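Probable endonuclease 4 (Thermotoga maritima, PDB 4HNO) probably cleaves DNA at apurinic or apyrimidinic sites in base excision repair, using a cluster of divalent metal ions held at the mouth of a TIM barrel. Local coordinates at residues A[158-163]-A[178-183]; A[144-149]-A[164-169]; A[108-113]-A[214-219]; A[188-193]-A[199-204]. One frame throughout, in Å; residues are numbered along the deposited sequence. Where two conformers were deposited one is given.

Interaction 1 of 4, residues A[158-163]-A[178-183]. With MN (manganese (II) ion), chain E.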
# COMPACT_ATOMS: atom_id res chain seq x y z
N TYR A 158 6.80 6.99 -9.36
CA TYR A 158 6.03 6.43 -10.45
C TYR A 158 6.81 5.36 -11.22
O TYR A 158 6.21 4.53 -11.90
CB TYR A 158 5.46 7.53 -11.37
CG TYR A 158 6.51 8.44 -11.98
CD1 TYR A 158 7.09 8.18 -13.21
CD2 TYR A 158 6.94 9.58 -11.29
CE1 TYR A 158 8.08 9.04 -13.74
CE2 TYR A 158 7.91 10.43 -11.81
CZ TYR A 158 8.48 10.14 -13.01
OH TYR A 158 9.43 10.97 -13.53
N LYS A 159 8.14 5.38 -11.10
CA LYS A 159 8.97 4.27 -11.56
C LYS A 159 9.54 3.57 -10.35
O LYS A 159 9.99 4.21 -9.38
CB LYS A 159 10.11 4.76 -12.45
CG LYS A 159 9.66 5.43 -13.73
CD LYS A 159 8.83 4.50 -14.61
CE LYS A 159 8.53 5.14 -15.95
NZ LYS A 159 7.89 6.48 -15.84
N LEU A 160 9.60 2.25 -10.40
CA LEU A 160 10.16 1.49 -9.29
C LEU A 160 11.62 1.87 -9.00
O LEU A 160 12.03 1.84 -7.84
CB LEU A 160 10.02 -0.01 -9.53
CG LEU A 160 8.57 -0.51 -9.58
CD1 LEU A 160 8.55 -1.99 -9.92
CD2 LEU A 160 7.84 -0.27 -8.26
N GLU A 161 12.37 2.27 -10.03
CA GLU A 161 13.73 2.73 -9.83
C GLU A 161 13.80 3.85 -8.78
O GLU A 161 14.79 3.93 -8.04
CB GLU A 161 14.31 3.25 -11.16
CG GLU A 161 15.62 3.97 -11.08
CD GLU A 161 16.77 3.09 -10.71
OE1 GLU A 161 16.67 1.86 -10.94
OE2 GLU A 161 17.79 3.62 -10.23
N GLN A 162 12.82 4.73 -8.74
CA GLN A 162 12.83 5.82 -7.78
C GLN A 162 12.69 5.29 -6.34
O GLN A 162 13.31 5.81 -5.42
CB GLN A 162 11.72 6.81 -8.11
CG GLN A 162 11.96 7.53 -9.43
CD GLN A 162 10.69 8.02 -10.06
OE1 GLN A 162 9.60 7.85 -9.53
NE2 GLN A 162 10.81 8.54 -11.27
N LEU A 163 11.86 4.26 -6.17
CA LEU A 163 11.72 3.64 -4.85
C LEU A 163 13.04 2.99 -4.44
O LEU A 163 13.42 3.04 -3.27
CB LEU A 163 10.60 2.60 -4.83
CG LEU A 163 9.24 3.06 -5.32
CD1 LEU A 163 8.23 1.96 -5.11
CD2 LEU A 163 8.78 4.33 -4.62
N ILE A 178 8.28 -2.69 -0.03
CA ILE A 178 7.59 -2.16 -1.18
C ILE A 178 6.14 -2.65 -1.24
O ILE A 178 5.84 -3.81 -0.95
CB ILE A 178 8.36 -2.60 -2.47
CG1 ILE A 178 9.82 -2.14 -2.44
CG2 ILE A 178 7.65 -2.18 -3.75
CD1 ILE A 178 10.00 -0.66 -2.48
N THR A 179 5.28 -1.75 -1.69
CA THR A 179 3.91 -2.05 -2.10
C THR A 179 3.77 -1.71 -3.58
O THR A 179 4.17 -0.63 -4.00
CB THR A 179 2.92 -1.20 -1.32
OG1 THR A 179 3.00 -1.60 0.05
CG2 THR A 179 1.48 -1.35 -1.82
N TYR A 180 3.17 -2.64 -4.33
CA TYR A 180 2.90 -2.38 -5.74
C TYR A 180 1.41 -2.14 -5.93
O TYR A 180 0.59 -3.02 -5.64
CB TYR A 180 3.34 -3.57 -6.62
CG TYR A 180 3.10 -3.25 -8.07
CD1 TYR A 180 3.92 -2.34 -8.73
CD2 TYR A 180 2.03 -3.79 -8.77
CE1 TYR A 180 3.69 -1.98 -10.03
CE2 TYR A 180 1.81 -3.45 -10.10
CZ TYR A 180 2.64 -2.52 -10.71
OH TYR A 180 2.44 -2.14 -12.01
N ASP A 181 1.05 -0.95 -6.41
CA ASP A 181 -0.32 -0.59 -6.72
C ASP A 181 -0.54 -0.75 -8.23
O ASP A 181 0.15 -0.11 -9.04
CB ASP A 181 -0.60 0.85 -6.25
CG ASP A 181 -2.04 1.28 -6.45
OD1 ASP A 181 -2.66 1.77 -5.46
OD2 ASP A 181 -2.56 1.13 -7.57
N THR A 182 -1.45 -1.64 -8.59
CA THR A 182 -1.66 -1.96 -9.99
C THR A 182 -2.20 -0.80 -10.81
O THR A 182 -1.91 -0.72 -12.01
CB THR A 182 -2.57 -3.19 -10.14
OG1 THR A 182 -3.84 -2.96 -9.55
CG2 THR A 182 -1.97 -4.42 -9.52
N CYS A 183 -3.02 0.06 -10.22
CA CYS A 183 -3.55 1.21 -10.96
C CYS A 183 -2.45 2.24 -11.16
O CYS A 183 -2.23 2.74 -12.27
CB CYS A 183 -4.76 1.81 -10.26
SG CYS A 183 -5.46 3.23 -11.13
MN MN E . -2.57 2.29 -3.48
O HOH W 1 -2.94 3.87 -2.40

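Interaction 2 of 4, residues A[144-149]-A[164-169]. With MN (manganese (II) ion), chain E; ZN (zinc ion), chain B.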
# COMPACT_ATOMS: atom_id res chain seq x y z
N ILE A 144 8.41 0.36 7.03
CA ILE A 144 7.75 1.29 6.14
C ILE A 144 7.75 0.71 4.74
O ILE A 144 8.78 0.26 4.23
CB ILE A 144 8.44 2.66 6.19
CG1 ILE A 144 8.18 3.26 7.59
CG2 ILE A 144 7.92 3.57 5.09
CD1 ILE A 144 8.86 4.56 7.89
N LEU A 145 6.57 0.71 4.11
CA LEU A 145 6.42 0.27 2.73
C LEU A 145 6.35 1.50 1.84
O LEU A 145 5.54 2.40 2.10
CB LEU A 145 5.17 -0.58 2.54
CG LEU A 145 5.07 -1.78 3.47
CD1 LEU A 145 3.78 -2.55 3.22
CD2 LEU A 145 6.28 -2.69 3.32
N LEU A 146 7.17 1.53 0.80
CA LEU A 146 7.09 2.56 -0.22
C LEU A 146 6.18 2.05 -1.32
O LEU A 146 6.44 0.98 -1.89
CB LEU A 146 8.45 2.88 -0.80
CG LEU A 146 9.53 3.26 0.18
CD1 LEU A 146 10.85 3.48 -0.55
CD2 LEU A 146 9.15 4.48 0.99
N GLU A 147 5.13 2.80 -1.62
CA GLU A 147 4.17 2.46 -2.66
C GLU A 147 4.49 3.24 -3.93
O GLU A 147 4.75 4.43 -3.89
CB GLU A 147 2.78 2.81 -2.17
CG GLU A 147 1.69 2.40 -3.13
CD GLU A 147 0.33 2.93 -2.80
OE1 GLU A 147 -0.53 2.94 -3.71
OE2 GLU A 147 0.09 3.30 -1.62
N ASN A 148 4.42 2.56 -5.08
CA ASN A 148 4.50 3.29 -6.33
C ASN A 148 3.23 4.12 -6.55
O ASN A 148 2.14 3.75 -6.11
CB ASN A 148 4.74 2.37 -7.52
CG ASN A 148 3.60 1.41 -7.75
OD1 ASN A 148 3.27 0.64 -6.85
ND2 ASN A 148 3.00 1.43 -8.93
N VAL A 149 3.40 5.23 -7.26
CA VAL A 149 2.38 6.24 -7.44
C VAL A 149 2.28 6.58 -8.92
O VAL A 149 3.02 6.09 -9.77
CB VAL A 149 2.66 7.49 -6.58
CG1 VAL A 149 2.57 7.13 -5.10
CG2 VAL A 149 4.00 8.12 -6.92
N LYS A 164 13.73 2.37 -5.39
CA LYS A 164 15.02 1.77 -5.12
C LYS A 164 16.05 2.83 -4.73
O LYS A 164 16.84 2.63 -3.80
CB LYS A 164 15.50 0.99 -6.36
CG LYS A 164 16.88 0.41 -6.27
CD LYS A 164 18.03 1.34 -6.65
CE LYS A 164 17.91 1.91 -8.02
NZ LYS A 164 19.24 2.45 -8.46
N LYS A 165 16.04 3.97 -5.40
CA LYS A 165 16.99 5.02 -5.07
C LYS A 165 16.80 5.47 -3.62
O LYS A 165 17.77 5.70 -2.91
CB LYS A 165 16.87 6.20 -6.02
CG LYS A 165 17.46 5.96 -7.40
CD LYS A 165 17.32 7.20 -8.28
CE LYS A 165 18.18 7.14 -9.51
NZ LYS A 165 17.64 6.22 -10.54
N ILE A 166 15.55 5.62 -3.21
CA ILE A 166 15.25 5.98 -1.83
C ILE A 166 15.72 4.88 -0.88
O ILE A 166 16.48 5.13 0.06
CB ILE A 166 13.73 6.22 -1.65
CG1 ILE A 166 13.25 7.42 -2.45
CG2 ILE A 166 13.40 6.39 -0.16
CD1 ILE A 166 11.75 7.43 -2.68
N ARG A 167 15.24 3.66 -1.12
CA ARG A 167 15.49 2.60 -0.18
C ARG A 167 16.98 2.38 0.02
O ARG A 167 17.45 2.17 1.15
CB ARG A 167 14.83 1.31 -0.67
CG ARG A 167 15.15 0.13 0.23
CD ARG A 167 14.31 -1.11 -0.07
NE ARG A 167 14.65 -2.10 0.90
CZ ARG A 167 15.66 -2.93 0.81
NH1 ARG A 167 16.33 -3.04 -0.31
NH2 ARG A 167 15.94 -3.70 1.86
N ASP A 168 17.74 2.41 -1.07
CA ASP A 168 19.14 2.06 -0.99
C ASP A 168 19.97 3.10 -0.20
O ASP A 168 21.06 2.79 0.25
CB ASP A 168 19.71 1.82 -2.38
CG ASP A 168 19.26 0.50 -2.98
OD1 ASP A 168 18.56 -0.28 -2.30
OD2 ASP A 168 19.63 0.24 -4.15
N LEU A 169 19.42 4.29 0.00
CA LEU A 169 20.10 5.33 0.77
C LEU A 169 19.71 5.35 2.25
O LEU A 169 20.40 6.00 3.02
CB LEU A 169 19.82 6.71 0.17
CG LEU A 169 20.55 7.00 -1.15
CD1 LEU A 169 19.91 8.19 -1.84
CD2 LEU A 169 22.03 7.25 -0.89
MN MN E . -2.57 2.29 -3.48
ZN ZN B . -1.47 4.55 -1.36
O HOH W 1 -2.94 3.87 -2.40

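Interaction 3 of 4, residues A[108-113]-A[214-219]. With ZN (zinc ion), chain B; MN (manganese (II) ion), chain E.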
# COMPACT_ATOMS: atom_id res chain seq x y z
N TYR A 108 3.43 -3.00 9.46
CA TYR A 108 3.72 -2.33 8.19
C TYR A 108 2.95 -1.02 8.10
O TYR A 108 1.75 -0.98 8.35
CB TYR A 108 3.27 -3.19 7.02
CG TYR A 108 3.99 -4.49 6.91
CD1 TYR A 108 3.37 -5.69 7.12
CD2 TYR A 108 5.33 -4.48 6.57
CE1 TYR A 108 4.08 -6.89 7.03
CE2 TYR A 108 6.05 -5.65 6.48
CZ TYR A 108 5.42 -6.85 6.70
OH TYR A 108 6.18 -8.00 6.60
N LEU A 109 3.65 0.02 7.65
CA LEU A 109 3.08 1.34 7.42
C LEU A 109 3.44 1.76 6.01
O LEU A 109 4.62 1.97 5.70
CB LEU A 109 3.62 2.34 8.44
CG LEU A 109 3.12 3.78 8.28
CD1 LEU A 109 1.62 3.89 8.40
CD2 LEU A 109 3.79 4.66 9.31
N ASN A 110 2.44 1.85 5.15
CA ASN A 110 2.60 2.12 3.73
C ASN A 110 2.48 3.61 3.45
O ASN A 110 1.47 4.22 3.81
CB ASN A 110 1.50 1.36 2.99
CG ASN A 110 1.52 1.60 1.50
OD1 ASN A 110 2.15 0.87 0.75
ND2 ASN A 110 0.84 2.64 1.08
N ILE A 111 3.48 4.16 2.76
CA ILE A 111 3.49 5.57 2.42
C ILE A 111 3.68 5.76 0.91
O ILE A 111 4.33 4.99 0.24
CB ILE A 111 4.63 6.34 3.18
CG1 ILE A 111 6.03 6.02 2.63
CG2 ILE A 111 4.59 6.09 4.67
CD1 ILE A 111 7.11 7.00 3.09
N HIS A 112 3.15 6.86 0.42
CA HIS A 112 3.56 7.40 -0.87
C HIS A 112 4.84 8.22 -0.62
O HIS A 112 4.88 9.01 0.32
CB HIS A 112 2.49 8.31 -1.45
CG HIS A 112 1.20 7.60 -1.72
ND1 HIS A 112 0.18 8.15 -2.46
CD2 HIS A 112 0.79 6.35 -1.41
CE1 HIS A 112 -0.82 7.29 -2.53
NE2 HIS A 112 -0.50 6.20 -1.85
N PRO A 113 5.87 8.04 -1.41
CA PRO A 113 7.14 8.71 -1.12
C PRO A 113 7.04 10.21 -0.92
O PRO A 113 7.67 10.74 0.00
CB PRO A 113 8.00 8.34 -2.34
CG PRO A 113 7.48 6.98 -2.72
CD PRO A 113 6.00 7.08 -2.54
N LEU A 214 8.56 -7.33 -1.63
CA LEU A 214 7.22 -7.02 -2.06
C LEU A 214 6.24 -7.55 -1.02
O LEU A 214 5.98 -8.75 -0.94
CB LEU A 214 6.93 -7.62 -3.45
CG LEU A 214 5.52 -7.36 -3.97
CD1 LEU A 214 5.24 -5.87 -4.14
CD2 LEU A 214 5.31 -8.12 -5.28
N LYS A 215 5.71 -6.65 -0.19
CA LYS A 215 4.90 -7.04 0.96
C LYS A 215 3.40 -6.92 0.76
O LYS A 215 2.63 -7.56 1.47
CB LYS A 215 5.30 -6.22 2.19
CG LYS A 215 6.73 -6.42 2.65
CD LYS A 215 7.03 -7.85 3.05
CE LYS A 215 8.46 -7.97 3.52
NZ LYS A 215 8.82 -9.38 3.83
N MET A 216 2.98 -6.11 -0.20
CA MET A 216 1.56 -5.86 -0.43
C MET A 216 1.39 -5.48 -1.89
O MET A 216 2.23 -4.78 -2.46
CB MET A 216 1.06 -4.74 0.48
CG MET A 216 -0.38 -4.30 0.20
SD MET A 216 -1.16 -3.33 1.52
CE MET A 216 0.10 -2.10 1.89
N ILE A 217 0.27 -5.90 -2.46
CA ILE A 217 -0.22 -5.39 -3.74
C ILE A 217 -1.52 -4.66 -3.45
O ILE A 217 -2.41 -5.18 -2.78
CB ILE A 217 -0.42 -6.53 -4.73
CG1 ILE A 217 0.94 -7.09 -5.15
CG2 ILE A 217 -1.23 -6.07 -5.96
CD1 ILE A 217 0.87 -8.44 -5.81
N HIS A 218 -1.62 -3.42 -3.96
CA HIS A 218 -2.88 -2.73 -3.99
C HIS A 218 -3.55 -3.09 -5.31
O HIS A 218 -3.04 -2.76 -6.39
CB HIS A 218 -2.72 -1.22 -3.87
CG HIS A 218 -2.32 -0.76 -2.52
ND1 HIS A 218 -1.88 0.52 -2.30
CD2 HIS A 218 -2.35 -1.40 -1.33
CE1 HIS A 218 -1.65 0.64 -1.00
NE2 HIS A 218 -1.93 -0.51 -0.39
N LEU A 219 -4.64 -3.83 -5.21
CA LEU A 219 -5.31 -4.43 -6.34
C LEU A 219 -6.44 -3.50 -6.76
O LEU A 219 -7.53 -3.49 -6.19
CB LEU A 219 -5.83 -5.82 -5.96
CG LEU A 219 -6.15 -6.66 -7.19
CD1 LEU A 219 -4.86 -7.20 -7.82
CD2 LEU A 219 -7.11 -7.79 -6.84
ZN ZN B . -1.47 4.55 -1.36
MN MN E . -2.57 2.29 -3.48
O HOH W 1 -2.94 3.87 -2.40

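Interaction 4 of 4, residues A[188-193]-A[199-204]. With EDO (1,2-ethanediol), chain J.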
# COMPACT_ATOMS: atom_id res chain seq x y z
N SER A 188 1.47 4.34 -15.19
CA SER A 188 2.87 4.65 -15.41
C SER A 188 3.54 3.71 -16.41
O SER A 188 4.75 3.74 -16.56
CB SER A 188 3.62 4.58 -14.08
OG SER A 188 3.03 5.43 -13.11
N GLY A 189 2.74 2.89 -17.10
CA GLY A 189 3.27 2.05 -18.15
C GLY A 189 3.59 0.62 -17.79
O GLY A 189 4.11 -0.11 -18.63
N TYR A 190 3.31 0.20 -16.55
CA TYR A 190 3.51 -1.18 -16.15
C TYR A 190 2.31 -1.99 -16.61
O TYR A 190 1.25 -1.98 -15.97
CB TYR A 190 3.74 -1.31 -14.65
CG TYR A 190 5.05 -0.73 -14.18
CD1 TYR A 190 5.13 0.52 -13.60
CD2 TYR A 190 6.22 -1.45 -14.30
CE1 TYR A 190 6.34 1.03 -13.15
CE2 TYR A 190 7.43 -0.96 -13.86
CZ TYR A 190 7.49 0.28 -13.27
OH TYR A 190 8.68 0.79 -12.83
N ASP A 191 2.48 -2.67 -17.74
CA ASP A 191 1.37 -3.32 -18.42
C ASP A 191 1.22 -4.75 -17.94
O ASP A 191 1.75 -5.69 -18.53
CB ASP A 191 1.58 -3.28 -19.92
CG ASP A 191 0.41 -3.82 -20.69
OD1 ASP A 191 -0.60 -4.17 -20.03
OD2 ASP A 191 0.50 -3.90 -21.93
N ILE A 192 0.47 -4.92 -16.87
CA ILE A 192 0.22 -6.24 -16.29
C ILE A 192 -0.85 -7.03 -17.05
O ILE A 192 -1.21 -8.13 -16.62
CB ILE A 192 -0.15 -6.16 -14.78
CG1 ILE A 192 -1.44 -5.34 -14.55
CG2 ILE A 192 1.02 -5.63 -13.98
CD1 ILE A 192 -1.98 -5.49 -13.15
N THR A 193 -1.35 -6.49 -18.16
CA THR A 193 -2.37 -7.18 -18.94
C THR A 193 -1.77 -8.18 -19.91
O THR A 193 -2.52 -8.94 -20.53
CB THR A 193 -3.29 -6.22 -19.74
OG1 THR A 193 -2.61 -5.66 -20.87
CG2 THR A 193 -3.85 -5.14 -18.85
N GLU A 199 6.04 -10.47 -16.34
CA GLU A 199 7.39 -10.99 -16.21
C GLU A 199 8.39 -9.86 -16.04
O GLU A 199 9.28 -9.92 -15.19
CB GLU A 199 7.74 -11.86 -17.42
CG GLU A 199 6.96 -13.17 -17.44
CD GLU A 199 7.03 -13.91 -18.76
OE1 GLU A 199 7.46 -13.32 -19.78
OE2 GLU A 199 6.64 -15.10 -18.77
N ALA A 200 8.24 -8.80 -16.83
CA ALA A 200 9.13 -7.65 -16.74
C ALA A 200 9.03 -6.96 -15.39
O ALA A 200 10.03 -6.56 -14.81
CB ALA A 200 8.87 -6.65 -17.87
N LEU A 201 7.80 -6.84 -14.89
CA LEU A 201 7.58 -6.24 -13.57
C LEU A 201 8.29 -7.06 -12.50
O LEU A 201 8.99 -6.52 -11.64
CB LEU A 201 6.08 -6.15 -13.31
CG LEU A 201 5.68 -5.71 -11.90
CD1 LEU A 201 6.19 -4.33 -11.59
CD2 LEU A 201 4.19 -5.81 -11.75
N LEU A 202 8.08 -8.37 -12.52
CA LEU A 202 8.70 -9.24 -11.53
C LEU A 202 10.22 -9.21 -11.62
O LEU A 202 10.91 -9.18 -10.60
CB LEU A 202 8.18 -10.67 -11.66
CG LEU A 202 6.72 -10.86 -11.25
CD1 LEU A 202 6.21 -12.22 -11.67
CD2 LEU A 202 6.55 -10.68 -9.75
N ASN A 203 10.75 -9.20 -12.84
CA ASN A 203 12.19 -9.10 -13.01
C ASN A 203 12.72 -7.79 -12.43
O ASN A 203 13.78 -7.75 -11.82
CB ASN A 203 12.56 -9.23 -14.48
CG ASN A 203 12.37 -10.63 -15.00
OD1 ASN A 203 12.35 -11.59 -14.23
ND2 ASN A 203 12.21 -10.75 -16.30
N GLU A 204 11.97 -6.72 -12.65
CA GLU A 204 12.36 -5.42 -12.14
C GLU A 204 12.35 -5.39 -10.59
O GLU A 204 13.29 -4.91 -9.95
CB GLU A 204 11.43 -4.38 -12.76
CG GLU A 204 11.80 -2.96 -12.50
CD GLU A 204 10.98 -1.97 -13.34
OE1 GLU A 204 10.68 -2.18 -14.53
OE2 GLU A 204 10.65 -0.96 -12.75
C1 EDO J . -2.78 -2.52 -22.46
O1 EDO J . -3.87 -3.43 -22.26
C2 EDO J . -2.06 -2.84 -23.77
O2 EDO J . -1.47 -4.15 -23.72

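Interaction 1 of 4, residues A[158-163]-A[178-183]
The Y180 ring receives L160 at its edge, with methyl CD2 lying near the ring plane, 4.5 Å from CD1 of the tyrosine. N148 and Y190, from loops nearby, also touch this side chain. Over one face of the Y158 ring, toward the rim, Q162 NE2 lies 3.3 Å above the plane, and K159 NZ sits in plane at the edge; both are less certain, being modelled in two conformers. One turn beyond L160, L163 meets I178: the two slant across one another, CD1 of I178 lying 4.1 Å from both CB and CD1 of L163. With CG1 of I178 beside its own backbone N (chi1 -57°), CD1 is carried into the helix surface. Branched, apolar residues suit this buried seam because they bring no polar atom needing a partner; accordingly no hydrogen bond crosses it. T179 turns away from the helix. D181, the N-cap of helix 182-187, binds manganese through OD1 at 2.0 Å; E147, H218 and E263 complete the protein ligands. The seam is thus purely apolar, while the strand's polar work lies at D181, where OD2 accepts a weak, strongly bent bond from C183 N (2.9 Å, 124°) and another from H184 N.

Interaction 2 of 4, residues A[144-149]-A[164-169]
I166 meets L146 with its branch methyl: CG2 lies 3.9 Å from CD1 of the leucine, and CB of the isoleucine follows just behind. Having CG2 anti to the backbone N (chi1 -65° for CG1) turns this methyl to the strand. R167 comes next and touches the same leucine methyl through its backbone, its N lying 4.4 Å from L146 CD1; its chain is extended, and NE bonds to the carbonyl O of V176. An arginine suits this border, apolar where it passes the core and polar at its end. Across the contact, L146 fills the layer between strand and helix, whereas the next residue, E147, reaches the other way into the barrel with an extended chain. Its carboxylate bridges two metals, OE1 to manganese at 2.1 Å and OE2 to zinc at 2.0 Å. The chain runs from strand 143-147 through helix 160-169 to the parallel neighbour 176-181, a beta-alpha-beta crossover of the TIM barrel with the short strand 155-156 in the connection; L132 of helix 121-136 packs on I166 and I144.

Interaction 3 of 4, residues A[108-113]-A[214-219]
The amide of N110, which faces H218 and M216 across the barrel, is gripped at both ends: OD1 is hydrogen-bonded to T179 OG1, and ND2 to E147 OE2. Those two bonds fix which end of the amide is which and hold it from flipping. ND2 then lies 3.8 Å from CE1 of H218, the two side chains coming from opposite directions with amide and ring planes 55° apart. M216 crosses N110 at about a right angle. A bend at the end of its chain (chi3 48°) brings methyl CE to within 3.8 Å of N110 OD1 and against CB, so a flexible thioether fills the space beside a rigid polar group. Strands 108-115 and 214-222 are parallel strands of the TIM barrel but not neighbours, since 143-147 and 176-181 stand between them; their short segments pass 9.5 Å apart at 54°, and inward side chains bridge the interior. At the C-terminal end of the strands, where TIM barrels carry their active sites, H112 NE2 binds zinc at 2.0 Å and H218 ND1 binds manganese at 2.2 Å. Water 1 joins the two ions, lying in the plane of the H112 ring at its edge, and H218 NE2 is held by Q33 OE1. Toward the other end of the barrel the aliphatic chain of K215 crosses Y108, its CD 3.7 Å from the tyrosine OH. There the polar ends have separate partners: Y108 OH bonds to E67, and K215 NZ forms a salt bridge with E212.

Interaction 4 of 4, residues A[188-193]-A[199-204]
Y190 donates a short hydrogen bond to E204, OH to OE2 at 2.6 Å. The donor meets that oxygen on its syn side, 19° out of the carboxylate plane, while the carboxylate comes to the ring's edge with its plane turned 54° from the ring. L201, one helical turn before E204, supplies the apolar half of the contact: CD1 lies 4.0 Å from Y190 CD2, and CD2 lies 3.9 Å from CG2 of I192, whose side chain runs alongside it, pointing the same way. With chi1 at 172°, L201 turns CG opposite its own N and brings the forked end to the loop. A tyrosine suits this place because its ring can pack on leucine while its hydroxyl serves two partners, for L160 N donates to the same oxygen. Further out, D191 shapes the loop by an Asx turn: OD1 accepts from T193 N at 3.1 Å and, through its syn lone pair, from T193 OG1 at 2.6 Å. An ethanediol, probably from the crystallisation liquor, bonds to D191 OD2 and T193 OG1. Before Y190, G189 takes a positive phi as the C-prime residue of the Schellman motif closing helix 182-187, a conformation that favours glycine. The loop thus leads from that helix into helix 195-208, whose L201 and E204 also touch L160 of helix 160-169, while Y190 and L201 both pack on Y180 of strand 176-181.

In the fold
All four contacts belong to one TIM barrel. Interactions 1 and 2, with centres about 8 Å apart, share helix 160-169, laid over the neighbouring strands 176-181 and 143-147; along the chain their segments alternate. Interaction 3 spans the interior from strand 108-115 to strand 214-222, and the other three fall between its two segments in sequence. Backbone bonds between neighbouring strands tie it to interactions 1 and 2. Interaction 4 follows interactions 1 and 2 along the chain and meets interaction 1 at L160 and Y180; its centre lies about 17 Å from that of interaction 3. The first three meet at the metal site, at the C-terminal end of the barrel strands, while interaction 4 lies further out.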